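Local atomic coordinates of SH2 domain-containing protein 3C (Homo sapiens, PDB entry 3T6G), a protein that acts as an adapter in cell adhesion and migration signalling, its Cdc25-homology domain adopting a closed conformation that prevents canonical exchange-factor function but is required for binding BCAR1. Residues A[54-59]-A[271-276]; A[103-108]-A[280-285]; A[140-145]-A[261-266]. The protein carries 2 engineered substitutions. All coordinates share one frame; numbering follows the deposited sequence.

Contact 1 of 3, residues A[54-59]-A[271-276]; sequences ARHVTK and PELLEV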
loop_
_atom_site.group_PDB
_atom_site.type_symbol
_atom_site.label_atom_id
_atom_site.label_comp_id
_atom_site.label_asym_id
_atom_site.label_seq_id
_atom_site.Cartn_x
_atom_site.Cartn_y
_atom_site.Cartn_z
ATOM N N ALA A 54 -5.084 -7.975 17.234
ATOM C CA ALA A 54 -4.826 -8.275 15.834
ATOM C C ALA A 54 -6.127 -8.483 15.094
ATOM O O ALA A 54 -6.307 -7.964 13.997
ATOM C CB ALA A 54 -3.945 -9.512 15.700
ATOM N N ARG A 55 -7.029 -9.250 15.693
ATOM C CA ARG A 55 -8.307 -9.506 15.067
ATOM C C ARG A 55 -9.028 -8.190 14.840
ATOM O O ARG A 55 -9.630 -7.969 13.788
ATOM C CB ARG A 55 -9.154 -10.432 15.917
ATOM C CG ARG A 55 -8.920 -11.899 15.645
ATOM C CD ARG A 55 -9.997 -12.746 16.332
ATOM N NE ARG A 55 -9.504 -14.068 16.706
ATOM C CZ ARG A 55 -9.121 -14.409 17.931
ATOM N NH1 ARG A 55 -9.191 -13.528 18.922
ATOM N NH2 ARG A 55 -8.681 -15.638 18.171
ATOM N N HIS A 56 -8.954 -7.298 15.815
ATOM C CA HIS A 56 -9.652 -6.033 15.678
ATOM C C HIS A 56 -9.164 -5.149 14.523
ATOM O O HIS A 56 -9.993 -4.625 13.784
ATOM C CB HIS A 56 -9.662 -5.281 16.995
ATOM C CG HIS A 56 -10.693 -5.797 17.951
ATOM N ND1 HIS A 56 -10.680 -7.092 18.424
ATOM C CD2 HIS A 56 -11.805 -5.219 18.464
ATOM C CE1 HIS A 56 -11.722 -7.280 19.206
ATOM N NE2 HIS A 56 -12.420 -6.157 19.255
ATOM N N VAL A 57 -7.837 -4.987 14.367
ATOM C CA VAL A 57 -7.303 -4.107 13.328
ATOM C C VAL A 57 -7.525 -4.681 11.963
ATOM O O VAL A 57 -7.676 -3.933 11.016
ATOM C CB VAL A 57 -5.779 -3.940 13.346
ATOM C CG1 VAL A 57 -5.407 -2.469 13.426
ATOM C CG2 VAL A 57 -5.160 -4.784 14.399
ATOM N N THR A 58 -7.418 -6.003 11.863
ATOM C CA THR A 58 -7.585 -6.686 10.613
ATOM C C THR A 58 -8.980 -6.395 10.096
ATOM O O THR A 58 -9.151 -6.144 8.903
ATOM C CB THR A 58 -7.437 -8.180 10.781
ATOM O OG1 THR A 58 -6.080 -8.477 11.098
ATOM C CG2 THR A 58 -7.801 -8.884 9.484
ATOM N N LYS A 59 -9.969 -6.422 10.996
ATOM C CA LYS A 59 -11.355 -6.184 10.602
ATOM C C LYS A 59 -11.470 -4.807 9.969
ATOM O O LYS A 59 -12.004 -4.641 8.873
ATOM C CB LYS A 59 -12.279 -6.256 11.810
ATOM C CG LYS A 59 -13.688 -6.735 11.488
ATOM C CD LYS A 59 -14.640 -5.630 11.063
ATOM C CE LYS A 59 -15.951 -5.652 11.900
ATOM N NZ LYS A 59 -16.771 -6.902 11.778
ATOM N N PRO A 271 -16.520 -2.720 20.407
ATOM C CA PRO A 271 -16.734 -1.370 19.893
ATOM C C PRO A 271 -15.585 -0.389 20.145
ATOM O O PRO A 271 -15.055 0.186 19.180
ATOM C CB PRO A 271 -17.991 -0.915 20.647
ATOM C CG PRO A 271 -18.578 -2.202 21.299
ATOM C CD PRO A 271 -17.800 -3.359 20.731
ATOM N N GLU A 272 -15.205 -0.198 21.407
ATOM C CA GLU A 272 -14.207 0.822 21.755
ATOM C C GLU A 272 -12.874 0.521 21.108
ATOM O O GLU A 272 -12.132 1.415 20.703
ATOM C CB GLU A 272 -14.024 0.916 23.264
ATOM C CG GLU A 272 -15.315 1.068 24.049
ATOM C CD GLU A 272 -15.058 1.503 25.481
ATOM O OE1 GLU A 272 -14.554 0.676 26.273
ATOM O OE2 GLU A 272 -15.345 2.678 25.805
ATOM N N LEU A 273 -12.582 -0.763 21.012
ATOM C CA LEU A 273 -11.351 -1.217 20.420
ATOM C C LEU A 273 -11.373 -0.896 18.942
ATOM O O LEU A 273 -10.373 -0.410 18.406
ATOM C CB LEU A 273 -11.191 -2.713 20.643
ATOM C CG LEU A 273 -9.996 -3.184 21.457
ATOM C CD1 LEU A 273 -9.843 -4.676 21.247
ATOM C CD2 LEU A 273 -8.736 -2.469 21.002
ATOM N N LEU A 274 -12.506 -1.150 18.279
ATOM C CA LEU A 274 -12.639 -0.778 16.860
ATOM C C LEU A 274 -12.425 0.716 16.732
ATOM O O LEU A 274 -11.657 1.159 15.872
ATOM C CB LEU A 274 -13.987 -1.182 16.248
ATOM C CG LEU A 274 -14.209 -2.687 16.079
ATOM C CD1 LEU A 274 -15.518 -3.016 15.400
ATOM C CD2 LEU A 274 -13.091 -3.277 15.302
ATOM N N GLU A 275 -13.047 1.508 17.604
ATOM C CA GLU A 275 -12.796 2.949 17.499
ATOM C C GLU A 275 -11.294 3.274 17.477
ATOM O O GLU A 275 -10.835 4.072 16.632
ATOM C CB GLU A 275 -13.473 3.710 18.615
ATOM C CG GLU A 275 -13.427 5.205 18.435
ATOM C CD GLU A 275 -14.593 5.889 19.135
ATOM O OE1 GLU A 275 -15.558 5.180 19.509
ATOM O OE2 GLU A 275 -14.547 7.130 19.318
ATOM N N VAL A 276 -10.538 2.630 18.385
ATOM C CA VAL A 276 -9.112 2.923 18.604
ATOM C C VAL A 276 -8.304 2.688 17.334
ATOM O O VAL A 276 -7.367 3.414 17.024
ATOM C CB VAL A 276 -8.543 2.063 19.776
ATOM C CG1 VAL A 276 -7.058 2.179 19.844
ATOM C CG2 VAL A 276 -9.176 2.481 21.131
#
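In the all-helical Cdc25-homology (Ras-GEF) domain, His56 of helix 50-64 is roofed by Leu273 of helix 271-276, a compact example of an aliphatic branch lying on an imidazole. Leu273 CD1 stands 3.5 Å from the centroid of the His56 ring, only 11° off the ring normal, which makes this a CH-pi contact near the centre of the face. Leu273 CB comes in beside it, 3.4 Å from His56 CD2, and the two side chains cross at about a right angle. His56 CG lies beside its backbone N (chi1 -79°), and from there the ring reaches across the gap between the helices. Its rotation is then fixed from outside the pair, since ND1 bonds to Thr52 O and NE2 to the backbone N of Arg270, while Phe267 adds an edge-to-face ring contact. Leu274 supplies a second branch: its CD2 rests 3.7 Å from His56 O and 3.9 Å from His56 CD2, so that it touches both backbone and ring. Further along, Lys59 brushes the same leucine with its aliphatic part, CE lying 4.4 Å from Leu274 CD1. The axes of the short helical segments approach to 9.2 Å at -60°, and the whole is a steeply crossed pair of helices, one polar ring set among leucines, within the helical bundle of the Ras-GEF fold.

Contact 2 of 3, residues A[103-108]-A[280-285]; sequences FHTMSI and EFQMRL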
loop_
_atom_site.group_PDB
_atom_site.type_symbol
_atom_site.label_atom_id
_atom_site.label_comp_id
_atom_site.label_asym_id
_atom_site.label_seq_id
_atom_site.Cartn_x
_atom_site.Cartn_y
_atom_site.Cartn_z
ATOM N N PHE A 103 -1.903 3.599 7.129
ATOM C CA PHE A 103 -0.610 2.997 7.419
ATOM C C PHE A 103 0.289 3.890 8.298
ATOM O O PHE A 103 0.607 3.531 9.447
ATOM C CB PHE A 103 0.087 2.672 6.104
ATOM C CG PHE A 103 1.321 1.826 6.249
ATOM C CD1 PHE A 103 1.235 0.439 6.240
ATOM C CD2 PHE A 103 2.571 2.413 6.353
ATOM C CE1 PHE A 103 2.368 -0.343 6.346
ATOM C CE2 PHE A 103 3.717 1.628 6.455
ATOM C CZ PHE A 103 3.613 0.250 6.448
ATOM N N HIS A 104 0.696 5.052 7.795
ATOM C CA HIS A 104 1.603 5.832 8.613
ATOM C C HIS A 104 0.983 6.330 9.911
ATOM O O HIS A 104 1.652 6.395 10.939
ATOM C CB HIS A 104 2.297 6.976 7.870
ATOM C CG HIS A 104 3.495 7.500 8.612
ATOM N ND1 HIS A 104 4.487 6.670 9.098
ATOM C CD2 HIS A 104 3.834 8.755 9.001
ATOM C CE1 HIS A 104 5.395 7.392 9.729
ATOM N NE2 HIS A 104 5.026 8.660 9.682
ATOM N N THR A 105 -0.289 6.696 9.861
ATOM C CA THR A 105 -0.954 7.214 11.043
ATOM C C THR A 105 -1.093 6.161 12.162
ATOM O O THR A 105 -0.950 6.468 13.341
ATOM C CB THR A 105 -2.263 7.846 10.665
ATOM O OG1 THR A 105 -1.964 9.073 10.010
ATOM C CG2 THR A 105 -3.128 8.149 11.899
ATOM N N MET A 106 -1.339 4.922 11.765
ATOM C CA MET A 106 -1.325 3.789 12.669
ATOM C C MET A 106 0.046 3.663 13.360
ATOM O O MET A 106 0.115 3.621 14.591
ATOM C CB MET A 106 -1.653 2.531 11.863
ATOM C CG MET A 106 -1.536 1.200 12.594
ATOM S SD MET A 106 -2.889 0.919 13.740
ATOM C CE MET A 106 -4.334 1.570 12.894
ATOM N N SER A 107 1.123 3.602 12.574
ATOM C CA SER A 107 2.498 3.511 13.109
ATOM C C SER A 107 2.766 4.592 14.152
ATOM O O SER A 107 3.317 4.326 15.223
ATOM C CB SER A 107 3.519 3.615 11.989
ATOM O OG SER A 107 3.416 2.497 11.129
ATOM N N ILE A 108 2.318 5.803 13.861
ATOM C CA ILE A 108 2.403 6.869 14.839
ATOM C C ILE A 108 1.652 6.501 16.144
ATOM O O ILE A 108 2.183 6.650 17.246
ATOM C CB ILE A 108 1.841 8.163 14.253
ATOM C CG1 ILE A 108 2.646 8.568 13.011
ATOM C CG2 ILE A 108 1.866 9.265 15.287
ATOM C CD1 ILE A 108 2.393 10.009 12.555
ATOM N N GLU A 280 -9.816 7.837 11.314
ATOM C CA GLU A 280 -10.495 9.045 11.759
ATOM C C GLU A 280 -10.317 9.272 13.260
ATOM O O GLU A 280 -10.020 10.384 13.699
ATOM C CB GLU A 280 -11.988 8.976 11.421
ATOM C CG GLU A 280 -12.287 8.490 10.002
ATOM C CD GLU A 280 -13.574 9.090 9.428
ATOM O OE1 GLU A 280 -14.178 8.485 8.514
ATOM O OE2 GLU A 280 -13.979 10.178 9.877
ATOM N N PHE A 281 -10.505 8.225 14.055
ATOM C CA PHE A 281 -10.288 8.355 15.493
ATOM C C PHE A 281 -8.832 8.781 15.744
ATOM O O PHE A 281 -8.555 9.715 16.516
ATOM C CB PHE A 281 -10.611 7.047 16.232
ATOM C CG PHE A 281 -10.054 6.994 17.634
ATOM C CD1 PHE A 281 -10.732 7.592 18.691
ATOM C CD2 PHE A 281 -8.850 6.350 17.895
ATOM C CE1 PHE A 281 -10.217 7.547 19.996
ATOM C CE2 PHE A 281 -8.325 6.295 19.197
ATOM C CZ PHE A 281 -9.000 6.898 20.248
ATOM N N GLN A 282 -7.904 8.113 15.067
ATOM C CA GLN A 282 -6.494 8.443 15.235
ATOM C C GLN A 282 -6.144 9.868 14.828
ATOM O O GLN A 282 -5.523 10.598 15.596
ATOM C CB GLN A 282 -5.625 7.407 14.550
ATOM C CG GLN A 282 -5.860 6.037 15.180
ATOM C CD GLN A 282 -5.116 4.930 14.499
ATOM O OE1 GLN A 282 -4.444 5.152 13.504
ATOM N NE2 GLN A 282 -5.249 3.715 15.017
ATOM N N MET A 283 -6.570 10.284 13.641
ATOM C CA MET A 283 -6.280 11.638 13.208
ATOM C C MET A 283 -6.722 12.656 14.255
ATOM O O MET A 283 -5.955 13.528 14.638
ATOM C CB MET A 283 -6.901 11.915 11.835
ATOM C CG MET A 283 -6.335 11.004 10.764
ATOM S SD MET A 283 -7.178 11.142 9.192
ATOM C CE MET A 283 -6.581 12.765 8.653
ATOM N N ARG A 284 -7.951 12.524 14.735
ATOM C CA ARG A 284 -8.483 13.414 15.769
ATOM C C ARG A 284 -7.723 13.327 17.090
ATOM O O ARG A 284 -7.408 14.347 17.717
ATOM C CB ARG A 284 -9.956 13.099 16.006
ATOM C CG ARG A 284 -10.881 13.731 14.982
ATOM C CD ARG A 284 -11.048 15.186 15.324
ATOM N NE ARG A 284 -12.346 15.659 14.878
ATOM C CZ ARG A 284 -13.368 15.937 15.677
ATOM N NH1 ARG A 284 -13.244 15.810 16.989
ATOM N NH2 ARG A 284 -14.510 16.363 15.151
ATOM N N LEU A 285 -7.438 12.102 17.517
ATOM C CA LEU A 285 -6.621 11.885 18.708
ATOM C C LEU A 285 -5.293 12.602 18.581
ATOM O O LEU A 285 -4.927 13.410 19.413
ATOM C CB LEU A 285 -6.346 10.398 18.890
ATOM C CG LEU A 285 -5.307 10.035 19.942
ATOM C CD1 LEU A 285 -5.802 10.454 21.300
ATOM C CD2 LEU A 285 -5.049 8.538 19.897
#
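Gln282 meets Thr105 first with its CB, which lies 3.7 Å from Thr105 CG2. The two side chains slide past each other in opposite directions, the methyl of the threonine running alongside the base of the glutamine. From CB the chain goes on with CG beside the backbone N (chi1 -61°) and then extends fully, carrying the carboxamide straight over to helix 93-115. There CD faces the methyl of Met106, with CE at 3.8 Å. Of the two tips, OE1 sits against the backbone of the helix, 3.5 Å from Met106 CA, and beside the threonine methyl, 3.6 Å from Thr105 CG2; these are packing contacts. The other tip, NE2, has Met106 CE 3.2 Å away and SD at 3.9 Å.

The setting is the buried interior of the Ras-GEF domain, where helices 93-115 and 279-287 cross at 57° with segment axes 9.9 Å apart. A polar amide placed there needs a partner, and NE2 finds it in Val276 O, at the end of the preceding helix, which pins the amide in rotation.

Met106 reaches the amide by a detour. Its CG starts anti to the backbone N, and bends at chi2 and chi3 then turn CE back to the glutamine, which it crosses obliquely. Thr105 divides its two branches: CG2 serves Gln282 and grazes Met283 CG at 4.4 Å, whereas OG1 is hydrogen-bonded to Tyr300 OH and to Glu101 OE2.

Contact 3 of 3, residues A[140-145]-A[261-266]; sequences GTMGNM and EVKLQG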
loop_
_atom_site.group_PDB
_atom_site.type_symbol
_atom_site.label_atom_id
_atom_site.label_comp_id
_atom_site.label_asym_id
_atom_site.label_seq_id
_atom_site.Cartn_x
_atom_site.Cartn_y
_atom_site.Cartn_z
ATOM N N GLY A 140 1.043 -13.949 11.225
ATOM C CA GLY A 140 0.870 -15.390 11.238
ATOM C C GLY A 140 -0.555 -15.851 11.426
ATOM O O GLY A 140 -1.061 -16.657 10.661
ATOM N N THR A 141 -1.205 -15.353 12.463
ATOM C CA THR A 141 -2.577 -15.741 12.731
ATOM C C THR A 141 -3.524 -15.079 11.725
ATOM O O THR A 141 -4.319 -15.753 11.066
ATOM C CB THR A 141 -2.984 -15.364 14.167
ATOM O OG1 THR A 141 -2.133 -16.044 15.091
ATOM C CG2 THR A 141 -4.387 -15.790 14.431
ATOM N N MET A 142 -3.414 -13.760 11.600
ATOM C CA MET A 142 -4.308 -12.978 10.753
ATOM C C MET A 142 -3.952 -12.923 9.263
ATOM O O MET A 142 -4.793 -12.541 8.452
ATOM C CB MET A 142 -4.394 -11.545 11.282
ATOM C CG MET A 142 -5.029 -11.430 12.652
ATOM S SD MET A 142 -6.213 -12.753 12.916
ATOM C CE MET A 142 -7.629 -12.030 12.110
ATOM N N GLY A 143 -2.714 -13.267 8.903
ATOM C CA GLY A 143 -2.238 -13.091 7.532
ATOM C C GLY A 143 -2.592 -11.713 6.979
ATOM O O GLY A 143 -3.098 -11.591 5.872
ATOM N N ASN A 144 -2.359 -10.681 7.785
ATOM C CA ASN A 144 -2.647 -9.304 7.423
ATOM C C ASN A 144 -1.335 -8.536 7.241
ATOM O O ASN A 144 -0.815 -7.976 8.209
ATOM C CB ASN A 144 -3.532 -8.642 8.510
ATOM C CG ASN A 144 -3.737 -7.172 8.261
ATOM O OD1 ASN A 144 -3.332 -6.665 7.210
ATOM N ND2 ASN A 144 -4.349 -6.465 9.217
ATOM N N MET A 145 -0.793 -8.526 6.014
ATOM C CA MET A 145 0.505 -7.892 5.736
ATOM C C MET A 145 0.453 -6.384 5.908
ATOM O O MET A 145 1.466 -5.739 6.144
ATOM C CB MET A 145 0.999 -8.186 4.318
ATOM C CG MET A 145 1.218 -9.638 3.951
ATOM S SD MET A 145 2.242 -10.550 5.137
ATOM C CE MET A 145 1.097 -10.740 6.502
ATOM N N GLU A 261 -13.380 -13.415 5.780
ATOM C CA GLU A 261 -14.708 -13.606 6.337
ATOM C C GLU A 261 -14.780 -14.892 7.162
ATOM O O GLU A 261 -15.485 -14.957 8.182
ATOM C CB GLU A 261 -15.797 -13.545 5.249
ATOM C CG GLU A 261 -16.881 -12.515 5.580
ATOM C CD GLU A 261 -17.890 -12.290 4.463
ATOM O OE1 GLU A 261 -18.203 -11.108 4.172
ATOM O OE2 GLU A 261 -18.384 -13.286 3.890
ATOM N N VAL A 262 -14.044 -15.907 6.714
ATOM C CA VAL A 262 -13.946 -17.170 7.429
ATOM C C VAL A 262 -13.092 -17.070 8.694
ATOM O O VAL A 262 -13.333 -17.760 9.673
ATOM C CB VAL A 262 -13.308 -18.239 6.577
ATOM C CG1 VAL A 262 -12.942 -19.433 7.463
ATOM C CG2 VAL A 262 -14.250 -18.652 5.508
ATOM N N LYS A 263 -12.084 -16.215 8.655
ATOM C CA LYS A 263 -11.170 -16.078 9.767
ATOM C C LYS A 263 -11.837 -15.263 10.864
ATOM O O LYS A 263 -11.382 -15.247 12.003
ATOM C CB LYS A 263 -9.884 -15.398 9.283
ATOM C CG LYS A 263 -8.789 -15.367 10.308
ATOM C CD LYS A 263 -7.595 -14.536 9.872
ATOM C CE LYS A 263 -6.767 -15.251 8.826
ATOM N NZ LYS A 263 -6.605 -16.681 9.140
ATOM N N LEU A 264 -12.920 -14.575 10.520
ATOM C CA LEU A 264 -13.570 -13.682 11.473
ATOM C C LEU A 264 -14.992 -14.134 11.778
ATOM O O LEU A 264 -15.760 -13.416 12.420
ATOM C CB LEU A 264 -13.538 -12.226 10.979
ATOM C CG LEU A 264 -12.152 -11.550 11.076
ATOM C CD1 LEU A 264 -12.154 -10.106 10.626
ATOM C CD2 LEU A 264 -11.622 -11.607 12.487
ATOM N N GLN A 265 -15.354 -15.329 11.324
ATOM C CA GLN A 265 -16.688 -15.821 11.630
ATOM C C GLN A 265 -16.753 -16.202 13.108
ATOM O O GLN A 265 -16.009 -17.062 13.585
ATOM C CB GLN A 265 -17.125 -16.960 10.695
ATOM C CG GLN A 265 -16.279 -18.225 10.700
ATOM C CD GLN A 265 -16.562 -19.123 9.494
ATOM O OE1 GLN A 265 -16.983 -18.649 8.437
ATOM N NE2 GLN A 265 -16.331 -20.424 9.649
ATOM N N GLY A 266 -17.631 -15.529 13.838
ATOM C CA GLY A 266 -17.699 -15.704 15.273
ATOM C C GLY A 266 -16.943 -14.599 15.986
ATOM O O GLY A 266 -16.845 -14.597 17.206
#
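Lys263 meets the flat peptide unit between Thr141 and Met142 at its carbonyl oxygen and not over a face: NZ donates to Thr141 O at 3.1 Å, with a C=O...N angle of 164°, almost in line with the carbonyl bond. The next carbonyl is approached by the carbon before the ammonium, Lys263 CE lying 3.4 Å from Met142 O. A further flat group, the carboxamide of Asn144, takes no part in the lysine's bond: OD1 makes weak bonds to the backbone N atoms of Phe146 and Ser147, as an N-cap of helix 145-155, while ND2 bonds to Asp61 and Thr58.

This is the turn where helix 121-140 of the Ras-GEF domain ends and helix 145-155 begins, with Gly143 at positive phi between them, and the C-terminal end of helix 253-263 is fastened to it. The lysine is a good example of a long side chain used for both its aliphatic part and its charged end. It runs extended as far as CD, then bends at chi3 (-75°) and chi4 to bring NZ round to the oxygen, where a weak bond to Asn203 OD1 adds a second partner. The extended part carries Met142, whose CE lies 3.4 Å from Lys263 CD and whose SD lies 3.8 Å from the same carbon; the two chains cross at a slant. With an alanine in place of Lys263, Thr141 O would probably be left without this donor and the methyl of Met142 would probably lose the chain it leans on. The Met142 side chain also packs on Ala54, Arg55 and Thr58 of helix 50-64. Beyond the lysine, Met142 CE also meets Leu264 CD2, at 4.0 Å.

How the contacts relate
Followed from the N terminus, the chain enters contact 1 at 54-59, contact 2 at 103-108 and contact 3 at 140-145. The first loop to close is that of contact 3, when the end of helix 253-263 returns to the turn at 140-145. Contact 1 closes next, at 271-276, and contact 2 last, at 280-285. Contact 3 thus nests within both other loops, whereas contacts 1 and 2 cross. Successive late elements, helices 253-263, 271-276 and 279-287, are in this way tied to earlier parts of the Ras-GEF fold: the 140-145 turn, helix 50-64 and helix 93-115 respectively. Helix 50-64 touches the side chains of contact 3 as well, while contacts 2 and 3 do not touch.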